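Local coordinates for extracellular solute-binding protein, family 1 (Bifidobacterium longum subsp. infantis ATCC 15697, PDB 3OMB) that probably captures a carbohydrate outside the cell for delivery to an ABC importer, as related solute-binding proteins do, and carries a bound magnesium ion, at residues A[44-49]-A[98-103]; A[149-154]-A[350-355]. All coordinates share one frame; numbering follows the deposited sequence. Where two conformers were deposited one is given.

Contact 1. Residues A[44-49]-A[98-103]; sequences VLVKKN and VNLNGY
Val44 and Val98 stand shoulder to shoulder, their side chains running in the same direction, with Val44 CG2 3.9 Å from Val98 CB. They pair parallel strands of a mixed sheet: 41-48 lies between 71-78 and 98-100, and helix 79-92 links those two in a beta-alpha-beta crossover passing over 41-48. On the valine face Leu100 spans two neighbours: its CG meets Val44 CG1 at 4.0 Å, and its CD1 touches Val46 CG2. Leu100 chi1 of -49° turns CG away from its own carbonyl carbon, and its branches lie slantwise against both valines. Helix 363-373 covers this face.

On the other face Leu45, with CG anti to the backbone N (chi1 170°), sends CD2 onto Gly102 CA at 3.7 Å. Its CB sits 3.5 Å from Asn99 OD1; Asn99 ND2 is held by Ala96 O and Ser355 O.

Between the strands, Leu45 N donates to Val98 O, Leu45 O accepts from Leu100 N (2.8 Å), and Lys47 N reaches Leu100 O at 3.3 Å. Asn101, whose backbone lies in the left-handed helical region, follows the strand end and turns the chain aside. Lys47 bends at chi3 (-96°), bringing NZ to a weak bond with Asn101 O at 3.4 Å, while a water links Lys47 O to Asn101 ND2. Beyond Leu100, therefore, one weak lysine bond and a water bridge replace direct backbone pairing.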
# COMPACT_ATOMS: atom_id res chain seq x y z
N VAL A 44 10.90 17.21 -16.41
CA VAL A 44 10.28 16.06 -15.79
C VAL A 44 10.34 16.23 -14.29
O VAL A 44 11.43 16.30 -13.71
CB VAL A 44 11.02 14.76 -16.14
CG1 VAL A 44 10.31 13.55 -15.50
CG2 VAL A 44 11.11 14.59 -17.64
N LEU A 45 9.17 16.31 -13.67
CA LEU A 45 9.08 16.29 -12.22
C LEU A 45 9.08 14.80 -11.78
O LEU A 45 8.41 13.99 -12.40
CB LEU A 45 7.80 16.98 -11.76
CG LEU A 45 7.54 16.76 -10.27
CD1 LEU A 45 7.87 18.02 -9.51
CD2 LEU A 45 6.12 16.29 -10.05
N VAL A 46 9.85 14.47 -10.74
CA VAL A 46 9.96 13.09 -10.25
C VAL A 46 10.01 13.09 -8.71
O VAL A 46 10.87 13.73 -8.09
CB VAL A 46 11.21 12.33 -10.84
CG1 VAL A 46 12.53 13.08 -10.60
CG2 VAL A 46 11.27 10.92 -10.30
N LYS A 47 9.07 12.39 -8.12
CA LYS A 47 9.05 12.18 -6.67
C LYS A 47 10.08 11.11 -6.32
O LYS A 47 10.21 10.11 -7.03
CB LYS A 47 7.67 11.72 -6.24
CG LYS A 47 7.45 11.75 -4.73
CD LYS A 47 6.19 11.00 -4.36
CE LYS A 47 5.02 11.94 -4.22
NZ LYS A 47 3.75 11.17 -4.20
N LYS A 48 10.81 11.35 -5.22
CA LYS A 48 11.91 10.49 -4.76
C LYS A 48 11.73 10.07 -3.29
O LYS A 48 11.05 10.76 -2.53
CB LYS A 48 13.24 11.24 -4.86
CG LYS A 48 13.52 11.95 -6.19
CD LYS A 48 13.93 10.97 -7.30
CE LYS A 48 15.27 10.26 -7.01
NZ LYS A 48 16.41 11.19 -6.81
N ASN A 49 12.34 8.96 -2.90
CA ASN A 49 12.53 8.67 -1.48
C ASN A 49 13.85 9.34 -1.07
O ASN A 49 14.77 9.45 -1.90
CB ASN A 49 12.61 7.14 -1.24
CG ASN A 49 11.26 6.42 -1.45
OD1 ASN A 49 10.20 6.95 -1.12
ND2 ASN A 49 11.32 5.20 -1.98
N VAL A 98 6.54 16.36 -18.14
CA VAL A 98 6.26 15.00 -17.73
C VAL A 98 6.33 14.98 -16.20
O VAL A 98 7.22 15.59 -15.60
CB VAL A 98 7.28 14.00 -18.34
CG1 VAL A 98 7.06 12.54 -17.81
CG2 VAL A 98 7.23 14.04 -19.88
N ASN A 99 5.39 14.28 -15.58
CA ASN A 99 5.29 14.28 -14.13
C ASN A 99 5.18 12.85 -13.62
O ASN A 99 4.25 12.13 -14.00
CB ASN A 99 4.10 15.11 -13.68
CG ASN A 99 4.18 16.53 -14.16
OD1 ASN A 99 4.76 17.36 -13.50
ND2 ASN A 99 3.62 16.80 -15.33
N LEU A 100 6.13 12.47 -12.77
CA LEU A 100 6.19 11.13 -12.22
C LEU A 100 5.76 11.14 -10.76
O LEU A 100 6.43 11.72 -9.91
CB LEU A 100 7.61 10.53 -12.38
CG LEU A 100 8.25 10.62 -13.77
CD1 LEU A 100 9.57 9.87 -13.80
CD2 LEU A 100 7.34 10.12 -14.90
N ASN A 101 4.63 10.49 -10.48
CA ASN A 101 4.02 10.46 -9.17
C ASN A 101 3.82 11.87 -8.62
O ASN A 101 4.03 12.11 -7.44
CB ASN A 101 4.82 9.61 -8.18
CG ASN A 101 4.64 8.12 -8.41
OD1 ASN A 101 3.54 7.60 -8.31
ND2 ASN A 101 5.74 7.43 -8.69
N GLY A 102 3.44 12.79 -9.49
CA GLY A 102 3.18 14.17 -9.09
C GLY A 102 1.72 14.41 -8.78
O GLY A 102 1.39 14.97 -7.75
N TYR A 103 0.85 13.94 -9.67
CA TYR A 103 -0.56 14.30 -9.68
C TYR A 103 -1.46 13.11 -9.88
O TYR A 103 -1.05 12.11 -10.43
CB TYR A 103 -0.82 15.28 -10.82
CG TYR A 103 0.08 16.47 -10.76
CD1 TYR A 103 -0.13 17.48 -9.83
CD2 TYR A 103 1.19 16.57 -11.61
CE1 TYR A 103 0.72 18.56 -9.75
CE2 TYR A 103 2.04 17.67 -11.54
CZ TYR A 103 1.80 18.66 -10.62
OH TYR A 103 2.63 19.74 -10.54
O HOH W 1 8.55 8.88 -9.02

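Contact 2. Residues A[149-154]-A[350-355]; sequences IYAIAD and SPAGLS
The Asp154 carboxylate has Ser350 O lying over one of its faces, 3.7 Å from CG, while its two oxygens meet carbons of the partner: OD1 approaches Ser350 CB and OD2 approaches Gly353 CA, both at 3.2 Å. This group sits beside a classic beta bulge, in which Gly353 and Leu354 together face Ile152 in an antiparallel pairing. Ile152 O takes both amides, Leu354 N in the carbonyl plane on a lone pair and Gly353 N at 2.7 Å, tilted 32° from that plane. Ile152 N donates a hydrogen bond to Leu354 O.

Beyond the bulge the pairing resumes two residues out of step. Asp154 N donates to Ser350 O nearly in line with the carbonyl, and Ser350 N returns a bond to Asp154 O. Between these pairs the chain turns a corner at Pro351, so Ser350 and Leu354 serve different sheets. At the bend the side chains are small: Ala151 CB packs on Ala352 CA at 3.8 Å. Ile152 is also covered by Val128 and Phe132 of helix 126-134. With CG between backbone N and carbonyl carbon (chi1 44°), the Asp154 carboxylate comes back toward Ser350 and Gly353; a water lies 2.7 Å from its OD2 and is also hydrogen-bonded to Ser350 OG.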
# COMPACT_ATOMS: atom_id res chain seq x y z
N ILE A 149 -7.78 9.48 -20.00
CA ILE A 149 -6.61 8.97 -19.29
C ILE A 149 -5.72 10.14 -18.95
O ILE A 149 -5.02 10.67 -19.81
CB ILE A 149 -5.83 7.95 -20.12
CG1 ILE A 149 -6.69 6.75 -20.47
CG2 ILE A 149 -4.55 7.51 -19.36
CD1 ILE A 149 -5.99 5.76 -21.46
N TYR A 150 -5.78 10.58 -17.70
CA TYR A 150 -5.01 11.73 -17.28
C TYR A 150 -3.77 11.31 -16.50
O TYR A 150 -2.79 12.04 -16.45
CB TYR A 150 -5.87 12.67 -16.45
CG TYR A 150 -6.80 13.51 -17.30
CD1 TYR A 150 -6.30 14.27 -18.37
CD2 TYR A 150 -8.17 13.56 -17.04
CE1 TYR A 150 -7.13 15.05 -19.14
CE2 TYR A 150 -9.01 14.35 -17.81
CZ TYR A 150 -8.48 15.09 -18.85
OH TYR A 150 -9.29 15.86 -19.64
N ALA A 151 -3.82 10.13 -15.90
CA ALA A 151 -2.75 9.67 -15.04
C ALA A 151 -2.63 8.17 -15.20
O ALA A 151 -3.52 7.44 -14.82
CB ALA A 151 -3.04 10.03 -13.55
N ILE A 152 -1.51 7.73 -15.75
CA ILE A 152 -1.30 6.30 -15.99
C ILE A 152 -0.73 5.63 -14.75
O ILE A 152 0.17 6.19 -14.09
CB ILE A 152 -0.40 6.08 -17.22
CG1 ILE A 152 -0.93 6.96 -18.37
CG2 ILE A 152 -0.34 4.59 -17.60
CD1 ILE A 152 -0.42 6.65 -19.77
N ALA A 153 -1.25 4.45 -14.45
CA ALA A 153 -0.78 3.66 -13.33
C ALA A 153 0.60 3.07 -13.61
O ALA A 153 1.12 3.14 -14.73
CB ALA A 153 -1.79 2.53 -13.01
N ASP A 154 1.18 2.48 -12.58
CA ASP A 154 2.44 1.74 -12.75
C ASP A 154 2.35 0.38 -12.05
O ASP A 154 1.44 0.13 -11.26
CB ASP A 154 3.59 2.57 -12.20
CG ASP A 154 3.26 3.22 -10.88
OD1 ASP A 154 3.22 2.48 -9.86
OD2 ASP A 154 3.02 4.45 -10.86
N SER A 350 -0.30 0.60 -8.85
CA SER A 350 -0.37 1.82 -8.08
C SER A 350 -0.87 2.93 -9.01
O SER A 350 -0.35 3.08 -10.11
CB SER A 350 1.01 2.13 -7.51
OG SER A 350 1.11 3.47 -7.09
N PRO A 351 -1.92 3.67 -8.59
CA PRO A 351 -2.50 4.61 -9.54
C PRO A 351 -1.65 5.86 -9.65
O PRO A 351 -0.75 6.06 -8.83
CB PRO A 351 -3.87 4.96 -8.93
CG PRO A 351 -4.02 4.10 -7.69
CD PRO A 351 -2.66 3.61 -7.31
N ALA A 352 -1.91 6.66 -10.68
CA ALA A 352 -1.36 8.02 -10.79
C ALA A 352 0.16 8.13 -10.86
O ALA A 352 0.77 8.92 -10.14
CB ALA A 352 -1.93 8.91 -9.66
N GLY A 353 0.78 7.35 -11.73
CA GLY A 353 2.22 7.42 -11.89
C GLY A 353 2.64 8.46 -12.92
O GLY A 353 3.50 9.29 -12.62
N LEU A 354 2.06 8.42 -14.12
CA LEU A 354 2.45 9.35 -15.17
C LEU A 354 1.36 10.33 -15.62
O LEU A 354 0.25 9.92 -15.94
CB LEU A 354 3.00 8.60 -16.38
CG LEU A 354 3.75 9.53 -17.35
CD1 LEU A 354 5.16 9.09 -17.61
CD2 LEU A 354 2.96 9.64 -18.64
N SER A 355 1.70 11.62 -15.64
CA SER A 355 0.85 12.66 -16.23
C SER A 355 1.67 13.64 -17.08
O SER A 355 2.82 13.96 -16.76
CB SER A 355 0.04 13.39 -15.15
OG SER A 355 0.87 13.87 -14.09
O HOH W 2 2.14 5.60 -8.60

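How the contacts relate
From the N terminus, strand 41-48 comes first; the chain then passes through helix 59-68, strand 71-78 and helix 79-92 before strand 98-100 returns beside it, and contact 1 closes that loop. Contact 2 begins only afterwards, at 149-154, and closes a far longer excursion of 195 residues that includes the magnesium site of Asp199 to Glu208. The two loops are therefore in series. They converge because 352-356 joins the sheet antiparallel to 98-100, with probable hydrogen bonds from Asn101 N to Gly353 O and Asn99 N to Ser355 O. The corner at Pro351 carries this edge strand, from much later in the sequence, on from the small two-stranded sheet of 152-155 and 349-350.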